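Aromatic amino acid beta-eliminating lyase/threonine aldolase (Exiguobacterium sibiricum, PDB 3LWS) is a pyridoxal-phosphate-dependent enzyme of the beta-eliminating lyase family, built on the aminotransferase-like fold. Local coordinates at residues 14-19 with 338-343; 262-267 with 331-336; 270-275 with 288-293; 310-315 with 349-354. All coordinates share one frame; numbering follows the deposited sequence.

Contact 1: 14-19 with 338-343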
loop_
_atom_site.group_PDB
_atom_site.type_symbol
_atom_site.label_atom_id
_atom_site.label_comp_id
_atom_site.label_asym_id
_atom_site.label_seq_id
_atom_site.Cartn_x
_atom_site.Cartn_y
_atom_site.Cartn_z
ATOM N N GLY A 14 26.616 -11.495 12.955
ATOM C CA GLY A 14 26.681 -10.037 12.852
ATOM C C GLY A 14 27.065 -9.629 11.454
ATOM O O GLY A 14 27.613 -10.439 10.708
ATOM N N GLN A 15 26.794 -8.375 11.109
ATOM C CA GLN A 15 27.018 -7.867 9.760
ATOM C C GLN A 15 27.563 -6.460 9.825
ATOM O O GLN A 15 27.273 -5.719 10.799
ATOM C CB GLN A 15 25.716 -7.829 8.952
ATOM C CG GLN A 15 25.024 -9.143 8.805
ATOM C CD GLN A 15 24.104 -9.441 9.965
ATOM O OE1 GLN A 15 23.413 -8.544 10.460
ATOM N NE2 GLN A 15 24.083 -10.707 10.412
ATOM N N ILE A 16 28.320 -6.087 8.789
ATOM C CA ILE A 16 28.773 -4.717 8.634
ATOM C C ILE A 16 27.660 -3.805 8.084
ATOM O O ILE A 16 27.621 -2.608 8.396
ATOM C CB ILE A 16 30.063 -4.608 7.780
ATOM C CG1 ILE A 16 29.839 -5.152 6.376
ATOM C CG2 ILE A 16 31.216 -5.370 8.491
ATOM C CD1 ILE A 16 30.996 -4.941 5.429
ATOM N N SER A 17 26.764 -4.363 7.274
ATOM C CA SER A 17 25.752 -3.564 6.606
ATOM C C SER A 17 24.422 -3.818 7.221
ATOM O O SER A 17 24.188 -4.860 7.824
ATOM C CB SER A 17 25.660 -3.888 5.124
ATOM O OG SER A 17 25.234 -5.233 4.938
ATOM N N GLY A 18 23.542 -2.844 7.055
ATOM C CA GLY A 18 22.170 -2.964 7.526
ATOM C C GLY A 18 21.911 -2.778 8.999
ATOM O O GLY A 18 22.780 -2.360 9.793
ATOM N N HIS A 19 20.684 -3.112 9.349
ATOM C CA HIS A 19 20.168 -2.877 10.658
ATOM C C HIS A 19 19.914 -4.141 11.441
ATOM O O HIS A 19 19.514 -4.055 12.594
ATOM C CB HIS A 19 18.856 -2.109 10.543
ATOM C CG HIS A 19 19.043 -0.660 10.272
ATOM N ND1 HIS A 19 19.879 0.131 11.026
ATOM C CD2 HIS A 19 18.483 0.154 9.350
ATOM C CE1 HIS A 19 19.850 1.366 10.556
ATOM N NE2 HIS A 19 19.018 1.405 9.533
ATOM N N GLY A 338 27.600 -1.287 14.502
ATOM C CA GLY A 338 27.895 -0.836 15.872
ATOM C C GLY A 338 27.713 -1.894 16.946
ATOM O O GLY A 338 28.096 -1.689 18.081
ATOM N N GLU A 339 27.115 -3.030 16.589
ATOM C CA GLU A 339 26.989 -4.171 17.513
ATOM C C GLU A 339 28.184 -5.136 17.383
ATOM O O GLU A 339 28.271 -6.130 18.095
ATOM C CB GLU A 339 25.630 -4.864 17.288
ATOM C CG GLU A 339 24.416 -3.969 17.773
ATOM C CD GLU A 339 23.044 -4.378 17.240
ATOM O OE1 GLU A 339 22.879 -5.556 16.845
ATOM O OE2 GLU A 339 22.111 -3.514 17.219
ATOM N N LEU A 340 29.099 -4.858 16.471
ATOM C CA LEU A 340 30.336 -5.641 16.361
ATOM C C LEU A 340 31.384 -5.021 17.249
ATOM O O LEU A 340 31.767 -3.864 17.042
ATOM C CB LEU A 340 30.859 -5.655 14.930
ATOM C CG LEU A 340 29.845 -6.024 13.847
ATOM C CD1 LEU A 340 30.568 -6.093 12.524
ATOM C CD2 LEU A 340 29.112 -7.331 14.167
ATOM N N ASP A 341 31.858 -5.770 18.242
ATOM C CA ASP A 341 32.896 -5.246 19.133
ATOM C C ASP A 341 34.228 -5.209 18.400
ATOM O O ASP A 341 34.354 -5.714 17.275
ATOM C CB ASP A 341 32.968 -6.000 20.476
ATOM C CG ASP A 341 33.327 -7.456 20.322
ATOM O OD1 ASP A 341 34.383 -7.761 19.738
ATOM O OD2 ASP A 341 32.552 -8.301 20.797
ATOM N N GLN A 342 35.222 -4.570 19.005
ATOM C CA GLN A 342 36.484 -4.359 18.307
ATOM C C GLN A 342 37.195 -5.657 17.932
ATOM O O GLN A 342 37.740 -5.793 16.814
ATOM C CB GLN A 342 37.415 -3.464 19.130
ATOM C CG GLN A 342 38.571 -2.870 18.319
ATOM C CD GLN A 342 38.098 -2.116 17.083
ATOM O OE1 GLN A 342 37.180 -1.298 17.154
ATOM N NE2 GLN A 342 38.731 -2.393 15.940
ATOM N N GLN A 343 37.151 -6.628 18.844
ATOM C CA GLN A 343 37.806 -7.912 18.626
ATOM C C GLN A 343 37.070 -8.666 17.490
ATOM O O GLN A 343 37.709 -9.271 16.626
ATOM C CB GLN A 343 37.863 -8.729 19.938
ATOM C CG GLN A 343 38.354 -7.920 21.212
ATOM C CD GLN A 343 37.366 -6.816 21.705
ATOM O OE1 GLN A 343 37.760 -5.660 21.936
ATOM N NE2 GLN A 343 36.085 -7.176 21.840
#

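Contact 2: 262-267 with 331-336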
loop_
_atom_site.group_PDB
_atom_site.type_symbol
_atom_site.label_atom_id
_atom_site.label_comp_id
_atom_site.label_asym_id
_atom_site.label_seq_id
_atom_site.Cartn_x
_atom_site.Cartn_y
_atom_site.Cartn_z
ATOM N N TYR A 262 27.785 7.278 8.920
ATOM C CA TYR A 262 28.684 7.880 7.940
ATOM C C TYR A 262 30.169 7.743 8.314
ATOM O O TYR A 262 31.022 7.403 7.458
ATOM C CB TYR A 262 28.302 9.363 7.751
ATOM C CG TYR A 262 29.321 10.279 7.084
ATOM C CD1 TYR A 262 29.882 9.965 5.840
ATOM C CD2 TYR A 262 29.652 11.512 7.656
ATOM C CE1 TYR A 262 30.796 10.810 5.227
ATOM C CE2 TYR A 262 30.560 12.386 7.035
ATOM C CZ TYR A 262 31.118 12.031 5.829
ATOM O OH TYR A 262 32.001 12.868 5.214
ATOM N N GLU A 263 30.504 8.023 9.572
ATOM C CA GLU A 263 31.903 7.897 9.997
ATOM C C GLU A 263 32.349 6.449 9.890
ATOM O O GLU A 263 33.479 6.174 9.481
ATOM C CB GLU A 263 32.097 8.415 11.414
ATOM C CG GLU A 263 32.119 9.943 11.470
ATOM C CD GLU A 263 33.250 10.572 10.636
ATOM O OE1 GLU A 263 34.328 9.949 10.505
ATOM O OE2 GLU A 263 33.052 11.687 10.100
ATOM N N GLN A 264 31.433 5.543 10.220
ATOM C CA GLN A 264 31.708 4.129 10.238
ATOM C C GLN A 264 31.913 3.565 8.822
ATOM O O GLN A 264 32.786 2.717 8.596
ATOM C CB GLN A 264 30.566 3.424 10.957
ATOM C CG GLN A 264 30.632 3.577 12.502
ATOM C CD GLN A 264 29.387 3.091 13.217
ATOM O OE1 GLN A 264 28.435 2.598 12.613
ATOM N NE2 GLN A 264 29.392 3.223 14.527
ATOM N N ALA A 265 31.103 4.063 7.882
ATOM C CA ALA A 265 31.190 3.721 6.491
ATOM C C ALA A 265 32.519 4.149 5.936
ATOM O O ALA A 265 33.138 3.425 5.186
ATOM C CB ALA A 265 30.039 4.394 5.710
ATOM N N LYS A 266 32.933 5.367 6.254
ATOM C CA LYS A 266 34.262 5.834 5.858
ATOM C C LYS A 266 35.362 4.939 6.417
ATOM O O LYS A 266 36.341 4.663 5.717
ATOM C CB LYS A 266 34.498 7.293 6.268
ATOM C CG LYS A 266 33.896 8.304 5.327
ATOM C CD LYS A 266 34.343 9.747 5.609
ATOM C CE LYS A 266 33.879 10.297 6.961
ATOM N NZ LYS A 266 34.339 11.723 7.051
ATOM N N GLN A 267 35.206 4.475 7.650
ATOM C CA GLN A 267 36.170 3.533 8.237
ATOM C C GLN A 267 36.206 2.194 7.479
ATOM O O GLN A 267 37.289 1.684 7.183
ATOM C CB GLN A 267 35.848 3.257 9.702
ATOM C CG GLN A 267 35.907 4.475 10.607
ATOM C CD GLN A 267 37.268 4.727 11.263
ATOM O OE1 GLN A 267 38.322 4.240 10.801
ATOM N NE2 GLN A 267 37.248 5.523 12.344
ATOM N N ILE A 331 27.002 -1.632 0.149
ATOM C CA ILE A 331 27.079 -1.592 1.621
ATOM C C ILE A 331 26.347 -0.343 2.075
ATOM O O ILE A 331 26.677 0.741 1.615
ATOM C CB ILE A 331 28.553 -1.451 2.089
ATOM C CG1 ILE A 331 29.431 -2.607 1.587
ATOM C CG2 ILE A 331 28.615 -1.281 3.614
ATOM C CD1 ILE A 331 28.950 -4.003 1.914
ATOM N N SER A 332 25.373 -0.474 2.964
ATOM C CA SER A 332 24.757 0.696 3.619
ATOM C C SER A 332 24.873 0.499 5.143
ATOM O O SER A 332 24.347 -0.468 5.674
ATOM C CB SER A 332 23.292 0.819 3.223
ATOM O OG SER A 332 23.153 1.103 1.818
ATOM N N VAL A 333 25.565 1.393 5.843
ATOM C CA VAL A 333 25.816 1.186 7.290
ATOM C C VAL A 333 24.607 1.633 8.134
ATOM O O VAL A 333 24.013 2.733 7.925
ATOM C CB VAL A 333 27.158 1.867 7.761
ATOM C CG1 VAL A 333 27.343 1.801 9.320
ATOM C CG2 VAL A 333 28.369 1.246 7.089
ATOM N N GLY A 334 24.274 0.785 9.114
ATOM C CA GLY A 334 23.175 0.988 10.051
ATOM C C GLY A 334 23.539 0.445 11.428
ATOM O O GLY A 334 24.715 0.385 11.780
ATOM N N ASP A 335 22.540 -0.015 12.176
ATOM C CA ASP A 335 22.738 -0.422 13.574
ATOM C C ASP A 335 23.594 -1.680 13.707
ATOM O O ASP A 335 24.249 -1.863 14.718
ATOM C CB ASP A 335 21.388 -0.630 14.280
ATOM C CG ASP A 335 20.729 0.670 14.693
ATOM O OD1 ASP A 335 21.411 1.713 14.752
ATOM O OD2 ASP A 335 19.524 0.646 14.969
ATOM N N ALA A 336 23.627 -2.529 12.682
ATOM C CA ALA A 336 24.347 -3.783 12.779
ATOM C C ALA A 336 25.848 -3.653 13.046
ATOM O O ALA A 336 26.364 -4.346 13.941
ATOM C CB ALA A 336 24.078 -4.659 11.570
HETATM O O HOH W 1 26.360 1.390 13.632
#

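Contact 3: 270-275 with 288-293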
loop_
_atom_site.group_PDB
_atom_site.type_symbol
_atom_site.label_atom_id
_atom_site.label_comp_id
_atom_site.label_asym_id
_atom_site.label_seq_id
_atom_site.Cartn_x
_atom_site.Cartn_y
_atom_site.Cartn_z
ATOM N N GLU A 270 37.910 2.352 4.031
ATOM C CA GLU A 270 39.344 2.458 4.183
ATOM C C GLU A 270 39.927 1.050 4.331
ATOM O O GLU A 270 40.916 0.725 3.687
ATOM C CB GLU A 270 39.634 3.336 5.407
ATOM C CG GLU A 270 40.803 4.260 5.256
ATOM C CD GLU A 270 40.786 5.436 6.253
ATOM O OE1 GLU A 270 39.856 5.527 7.105
ATOM O OE2 GLU A 270 41.732 6.259 6.158
ATOM N N GLN A 271 39.272 0.210 5.138
ATOM C CA GLN A 271 39.673 -1.185 5.307
ATOM C C GLN A 271 39.607 -1.972 3.992
ATOM O O GLN A 271 40.491 -2.765 3.695
ATOM C CB GLN A 271 38.781 -1.889 6.349
ATOM C CG GLN A 271 38.905 -1.379 7.800
ATOM C CD GLN A 271 40.213 -1.796 8.485
ATOM O OE1 GLN A 271 40.588 -2.983 8.524
ATOM N NE2 GLN A 271 40.896 -0.818 9.050
ATOM N N PHE A 272 38.548 -1.738 3.210
ATOM C CA PHE A 272 38.305 -2.478 1.961
ATOM C C PHE A 272 39.269 -2.069 0.874
ATOM O O PHE A 272 39.798 -2.918 0.138
ATOM C CB PHE A 272 36.848 -2.277 1.466
ATOM C CG PHE A 272 35.808 -3.072 2.231
ATOM C CD1 PHE A 272 35.875 -4.453 2.304
ATOM C CD2 PHE A 272 34.723 -2.420 2.863
ATOM C CE1 PHE A 272 34.906 -5.194 3.017
ATOM C CE2 PHE A 272 33.751 -3.144 3.536
ATOM C CZ PHE A 272 33.845 -4.545 3.614
ATOM N N ASN A 273 39.517 -0.766 0.778
ATOM C CA ASN A 273 40.397 -0.245 -0.240
ATOM C C ASN A 273 41.842 -0.690 -0.030
ATOM O O ASN A 273 42.592 -0.787 -0.996
ATOM C CB ASN A 273 40.314 1.269 -0.329
ATOM C CG ASN A 273 39.043 1.749 -1.027
ATOM O OD1 ASN A 273 38.769 1.402 -2.165
ATOM N ND2 ASN A 273 38.288 2.581 -0.341
ATOM N N ALA A 274 42.212 -0.969 1.216
ATOM C CA ALA A 274 43.538 -1.545 1.535
ATOM C C ALA A 274 43.751 -2.938 0.989
ATOM O O ALA A 274 44.890 -3.364 0.855
ATOM C CB ALA A 274 43.761 -1.579 3.044
ATOM N N LEU A 275 42.674 -3.669 0.724
ATOM C CA LEU A 275 42.779 -5.034 0.214
ATOM C C LEU A 275 43.205 -5.109 -1.237
ATOM O O LEU A 275 42.665 -4.376 -2.074
ATOM C CB LEU A 275 41.447 -5.756 0.356
ATOM C CG LEU A 275 40.984 -6.057 1.758
ATOM C CD1 LEU A 275 39.529 -6.555 1.694
ATOM C CD2 LEU A 275 41.915 -7.093 2.403
ATOM N N ASN A 288 26.409 6.912 4.482
ATOM C CA ASN A 288 26.558 5.592 5.075
ATOM C C ASN A 288 26.787 4.493 4.041
ATOM O O ASN A 288 26.951 3.350 4.415
ATOM C CB ASN A 288 25.343 5.212 5.924
ATOM C CG ASN A 288 24.096 5.081 5.117
ATOM O OD1 ASN A 288 23.892 5.827 4.170
ATOM N ND2 ASN A 288 23.279 4.086 5.449
HETATM N N MSE A 289 26.792 4.845 2.759
HETATM C CA MSE A 289 26.816 3.838 1.707
HETATM C C MSE A 289 28.008 3.986 0.790
HETATM O O MSE A 289 28.592 5.064 0.652
HETATM C CB MSE A 289 25.513 3.895 0.899
HETATM C CG MSE A 289 25.485 4.989 -0.166
HETATM SE SE MSE A 289 24.020 4.709 -1.408
HETATM C CE MSE A 289 24.712 3.167 -2.391
ATOM N N PHE A 290 28.331 2.873 0.150
ATOM C CA PHE A 290 29.227 2.829 -0.980
ATOM C C PHE A 290 29.016 1.516 -1.747
ATOM O O PHE A 290 28.337 0.602 -1.258
ATOM C CB PHE A 290 30.683 2.974 -0.531
ATOM C CG PHE A 290 31.117 2.005 0.545
ATOM C CD1 PHE A 290 31.017 2.345 1.890
ATOM C CD2 PHE A 290 31.664 0.765 0.210
ATOM C CE1 PHE A 290 31.455 1.465 2.886
ATOM C CE2 PHE A 290 32.087 -0.120 1.193
ATOM C CZ PHE A 290 31.998 0.237 2.534
ATOM N N HIS A 291 29.602 1.402 -2.930
ATOM C CA HIS A 291 29.663 0.094 -3.576
ATOM C C HIS A 291 31.028 -0.503 -3.386
ATOM O O HIS A 291 32.021 0.208 -3.376
ATOM C CB HIS A 291 29.291 0.150 -5.053
ATOM C CG HIS A 291 27.833 0.403 -5.302
ATOM N ND1 HIS A 291 27.322 0.603 -6.561
ATOM C CD2 HIS A 291 26.777 0.500 -4.447
ATOM C CE1 HIS A 291 26.020 0.825 -6.478
ATOM N NE2 HIS A 291 25.660 0.746 -5.210
ATOM N N LEU A 292 31.043 -1.814 -3.230
ATOM C CA LEU A 292 32.246 -2.579 -2.976
ATOM C C LEU A 292 32.470 -3.474 -4.194
ATOM O O LEU A 292 31.705 -4.412 -4.408
ATOM C CB LEU A 292 32.058 -3.426 -1.720
ATOM C CG LEU A 292 33.217 -4.330 -1.309
ATOM C CD1 LEU A 292 34.464 -3.491 -1.023
ATOM C CD2 LEU A 292 32.798 -5.152 -0.088
ATOM N N HIS A 293 33.520 -3.161 -4.941
ATOM C CA HIS A 293 33.989 -3.844 -6.153
ATOM C C HIS A 293 35.197 -4.781 -5.913
ATOM O O HIS A 293 36.211 -4.353 -5.326
ATOM C CB HIS A 293 34.526 -2.771 -7.092
ATOM C CG HIS A 293 33.482 -1.865 -7.649
ATOM N ND1 HIS A 293 33.521 -1.404 -8.943
ATOM C CD2 HIS A 293 32.372 -1.333 -7.096
ATOM C CE1 HIS A 293 32.477 -0.622 -9.159
ATOM N NE2 HIS A 293 31.756 -0.580 -8.058
#

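Contact 4: 310-315 with 349-354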
loop_
_atom_site.group_PDB
_atom_site.type_symbol
_atom_site.label_atom_id
_atom_site.label_comp_id
_atom_site.label_asym_id
_atom_site.label_seq_id
_atom_site.Cartn_x
_atom_site.Cartn_y
_atom_site.Cartn_z
ATOM N N GLU A 310 31.623 -18.126 6.688
ATOM C CA GLU A 310 31.327 -19.368 7.418
ATOM C C GLU A 310 32.105 -19.409 8.710
ATOM O O GLU A 310 31.526 -19.617 9.765
ATOM C CB GLU A 310 31.677 -20.615 6.580
ATOM C CG GLU A 310 30.635 -20.970 5.533
ATOM C CD GLU A 310 31.110 -22.053 4.547
ATOM O OE1 GLU A 310 32.280 -22.518 4.645
ATOM O OE2 GLU A 310 30.296 -22.431 3.676
ATOM N N GLU A 311 33.408 -19.158 8.606
ATOM C CA GLU A 311 34.331 -19.317 9.715
ATOM C C GLU A 311 34.149 -18.266 10.790
ATOM O O GLU A 311 34.061 -18.624 11.974
ATOM C CB GLU A 311 35.775 -19.273 9.229
ATOM C CG GLU A 311 36.178 -20.505 8.431
ATOM C CD GLU A 311 37.540 -20.369 7.818
ATOM O OE1 GLU A 311 38.356 -19.577 8.348
ATOM O OE2 GLU A 311 37.803 -21.038 6.799
ATOM N N THR A 312 34.126 -16.989 10.396
ATOM C CA THR A 312 34.028 -15.881 11.367
ATOM C C THR A 312 32.608 -15.669 11.909
ATOM O O THR A 312 32.433 -15.230 13.041
ATOM C CB THR A 312 34.544 -14.561 10.789
ATOM O OG1 THR A 312 33.699 -14.115 9.717
ATOM C CG2 THR A 312 35.969 -14.721 10.299
ATOM N N GLY A 313 31.582 -15.966 11.113
ATOM C CA GLY A 313 30.208 -15.653 11.529
ATOM C C GLY A 313 29.885 -14.146 11.439
ATOM O O GLY A 313 28.852 -13.689 11.973
ATOM N N LEU A 314 30.765 -13.403 10.763
ATOM C CA LEU A 314 30.596 -11.979 10.402
ATOM C C LEU A 314 30.268 -11.747 8.894
ATOM O O LEU A 314 31.080 -12.084 8.023
ATOM C CB LEU A 314 31.924 -11.247 10.700
ATOM C CG LEU A 314 32.022 -9.737 10.454
ATOM C CD1 LEU A 314 30.786 -9.027 10.948
ATOM C CD2 LEU A 314 33.316 -9.135 11.127
ATOM N N GLY A 315 29.103 -11.160 8.609
ATOM C CA GLY A 315 28.662 -10.837 7.227
ATOM C C GLY A 315 29.278 -9.574 6.627
ATOM O O GLY A 315 28.976 -8.461 7.063
ATOM N N PHE A 349 38.208 -9.018 9.844
ATOM C CA PHE A 349 39.021 -8.340 8.872
ATOM C C PHE A 349 40.377 -8.998 8.650
ATOM O O PHE A 349 40.906 -8.939 7.540
ATOM C CB PHE A 349 39.150 -6.838 9.192
ATOM C CG PHE A 349 38.056 -6.000 8.561
ATOM C CD1 PHE A 349 38.049 -5.791 7.196
ATOM C CD2 PHE A 349 37.031 -5.455 9.325
ATOM C CE1 PHE A 349 37.064 -5.043 6.584
ATOM C CE2 PHE A 349 36.028 -4.712 8.713
ATOM C CZ PHE A 349 36.047 -4.510 7.350
ATOM N N ALA A 350 40.959 -9.622 9.674
ATOM C CA ALA A 350 42.214 -10.377 9.457
ATOM C C ALA A 350 41.928 -11.607 8.574
ATOM O O ALA A 350 42.678 -11.914 7.626
ATOM C CB ALA A 350 42.843 -10.799 10.798
ATOM N N ARG A 351 40.819 -12.283 8.871
ATOM C CA ARG A 351 40.411 -13.427 8.066
ATOM C C ARG A 351 40.074 -13.042 6.630
ATOM O O ARG A 351 40.417 -13.782 5.693
ATOM C CB ARG A 351 39.239 -14.167 8.691
ATOM C CG ARG A 351 38.907 -15.493 7.961
ATOM C CD ARG A 351 40.086 -16.517 7.950
ATOM N NE ARG A 351 39.817 -17.618 7.016
ATOM C CZ ARG A 351 40.138 -17.627 5.718
ATOM N NH1 ARG A 351 40.782 -16.606 5.147
ATOM N NH2 ARG A 351 39.816 -18.681 4.975
ATOM N N LEU A 352 39.420 -11.897 6.461
ATOM C CA LEU A 352 39.143 -11.352 5.145
ATOM C C LEU A 352 40.462 -10.973 4.472
ATOM O O LEU A 352 40.666 -11.276 3.302
ATOM C CB LEU A 352 38.172 -10.162 5.226
ATOM C CG LEU A 352 37.842 -9.480 3.889
ATOM C CD1 LEU A 352 37.106 -10.452 2.940
ATOM C CD2 LEU A 352 37.054 -8.201 4.123
ATOM N N ARG A 353 41.377 -10.346 5.219
ATOM C CA ARG A 353 42.720 -10.031 4.701
ATOM C C ARG A 353 43.473 -11.275 4.209
ATOM O O ARG A 353 44.148 -11.219 3.187
ATOM C CB ARG A 353 43.572 -9.283 5.748
ATOM C CG ARG A 353 43.679 -7.787 5.503
ATOM C CD ARG A 353 44.622 -7.050 6.473
ATOM N NE ARG A 353 43.887 -6.499 7.602
ATOM C CZ ARG A 353 43.816 -7.015 8.826
ATOM N NH1 ARG A 353 44.492 -8.091 9.186
ATOM N NH2 ARG A 353 43.070 -6.410 9.722
ATOM N N GLN A 354 43.339 -12.385 4.932
ATOM C CA GLN A 354 43.915 -13.671 4.488
ATOM C C GLN A 354 43.344 -14.158 3.133
ATOM O O GLN A 354 44.044 -14.807 2.395
ATOM C CB GLN A 354 43.692 -14.780 5.533
ATOM C CG GLN A 354 44.718 -14.876 6.643
ATOM C CD GLN A 354 44.497 -16.120 7.533
ATOM O OE1 GLN A 354 43.647 -16.981 7.253
ATOM N NE2 GLN A 354 45.273 -16.212 8.602
#

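Contact 1: 14-19 with 338-343
Leu340 reaches from the loop before the C-terminal helix to the backbone of Gly14 and Gln15, a case of one aliphatic side chain closing a long-range contact almost unaided. Its CB leaves the chain toward the N-terminal segment, and with CG beside the backbone N (chi1 -50°) the branch is carried across. Leu340 CG is the first atom to come near, 4.0 Å from Gln15 O. Beyond it the two methyls divide the work. Leu340 CD1 packs against the same carbonyl, 3.7 Å from Gln15 O, and also touches Ile16 CG2 at 4.1 Å. Leu340 CD2 turns toward the preceding residue and lies 3.9 Å from Gly14 CA. The contact is therefore methyl against main chain, with Ile16 supplying a single branch at its margin. Gln15 CB leaves on the far side from Leu340, and Gln15 NE2 hydrogen-bonds to Thr12 OG1. One residue past the leucine, Asp341 takes the N-cap position of helix 342-355 and its OD1 accepts from Thr344 N. Strand 14-15 pairs in parallel with 314-315, and this joining of an N-terminal segment to the small C-terminal domain is consistent with the fold-type I architecture of pyridoxal-phosphate enzymes.

Contact 2: 262-267 with 331-336
The flat amide of Gln264 meets Val333 through its oxygen, Gln264 OE1 standing 3.6 Å from the methyl Val333 CG1, while the other flat group of this helix turn, the Tyr262 ring, takes no part across the contact. One face of that ring carries Lys266 CE, 3.4 Å above the plane and displaced toward the rim. From there Lys266 NZ makes two weak hydrogen bonds, to Tyr262 OH and to Glu263 OE2, the second being part of a salt bridge; the ring also touches Pro184 and Tyr185 of helix 179-186. Across the contact, Val333 spreads its two methyls over neighbouring residues of the helix. Val333 CG1, anti to the backbone N (chi1 173°), faces Gln264, whose CB is 4.0 Å away and whose extended chain crosses the valine at about a right angle. Val333 CG2 rests on Ala265, 3.8 Å from its CB. The polar link is indirect: one water donates to Gln264 OE1 at 2.6 Å and to Gly334 O at 2.7 Å, giving a hydrogen bond to each acceptor and spanning the distance between helix and loop. Just beyond, Asp335 is held by salt bridges to Arg254 and Arg257 and by Tyr261 OH. A helix laid against the end of an antiparallel strand in this way is consistent with the alpha/beta packing of the small domain in the aminotransferase-like fold.

Contact 3: 270-275 with 288-293
Phe272 projects from the helix into a notch formed by Phe290 and Leu292, which alternate with His291 along the strand and so emerge on the same side of it. The first kind of interaction is CH-pi. Leu292 lies over one face of the Phe272 ring, with Leu292 CD2 3.9 Å from the centroid and only 16° off the ring normal. Its other methyl covers the root of the same ring, Leu292 CD1 sitting 3.5 Å from Phe272 CG. Leu292 CG, anti to the backbone N (chi1 179°), sends the branch toward the ring, and chi2 sets the two methyls over it. The second kind is aromatic packing: Phe290 offers its edge, Phe290 CZ approaching Phe272 CD2 at 3.8 Å. The CD2-CE2 side of Phe272 lies near the plane of the Phe290 ring, and the approach to the Phe272 ring itself is oblique. All three side chains are buried, and the interface is wholly apolar. On the strand's other side His291 NE2 bonds to Glu330 OE1. Around the cluster, Phe272 also touches Ile16 of the N-terminal segment and Leu352 of helix 342-355, while Phe290 packs on Thr280 of strand 278-281 and Ile331 of strand 326-332, so that helix 258-273 packs on both the antiparallel sheet and the C-terminal helix, with Phe272 touching each.

Contact 4: 310-315 with 349-354
Glu311 and Arg351 meet obliquely, their carboxylate and guanidinium planes turned 42° apart, and one hydrogen bond, not a two-pronged pair, joins them in a salt bridge. Arg351 NE donates to Glu311 OE1 at 2.8 Å, with a nearly straight N-H...O angle of 165°. The oxygen lies almost in the guanidinium plane, at its edge, but the nitrogen approaches from above the carboxylate plane. Glu311 OE2 is left 3.6 Å from Arg351 NH2 and takes a weak hydrogen bond from Gln307 NE2. Arg351 reaches this position by leaving its helix with CG anti to the backbone N and then bending at chi2 (60°), while the glutamate runs extended. The bridge ties helix 298-312 to the C-terminal helix 342-355 at the surface of the small domain. Nearer the backbone, Thr312 crosses the aliphatic part of the arginine obliquely, Thr312 CG2 lying 3.7 Å from Arg351 CB. The threonine's hydroxyl faces its own chain: Thr312 OG1 accepts from Leu314 N at 3.2 Å, an ST turn, and bonds to Val308 O. Gly313, with positive phi, ends the helix and leads into strand 314-315, and on the opposing helix the Phe349 ring packs edge-to-face with Phe316.

How the contacts relate
The four contacts form one continuous body of packing in the small domain. Contacts 1 and 2 have centres 9 Å apart and share backbone bonding, Gly18 N lying 2.9 Å from Ser332 O. Contacts 2 and 3, about 11 Å between centres, use the same helix and neighbouring strands. Contact 4 joins contact 1 through the pairing of strands 14-15 and 314-315, where Gly14 O is 2.7 Å from Gly315 N, and joins contact 3 through Phe272 and Leu352. Contacts 2 and 4 do not touch; their centres are about 18 Å apart. Toward the cofactor, His19 bonds through ND1 to Asp335 N and through NE2 to Gly207 O, next to Lys206, the lysine modified by pyridoxal phosphate.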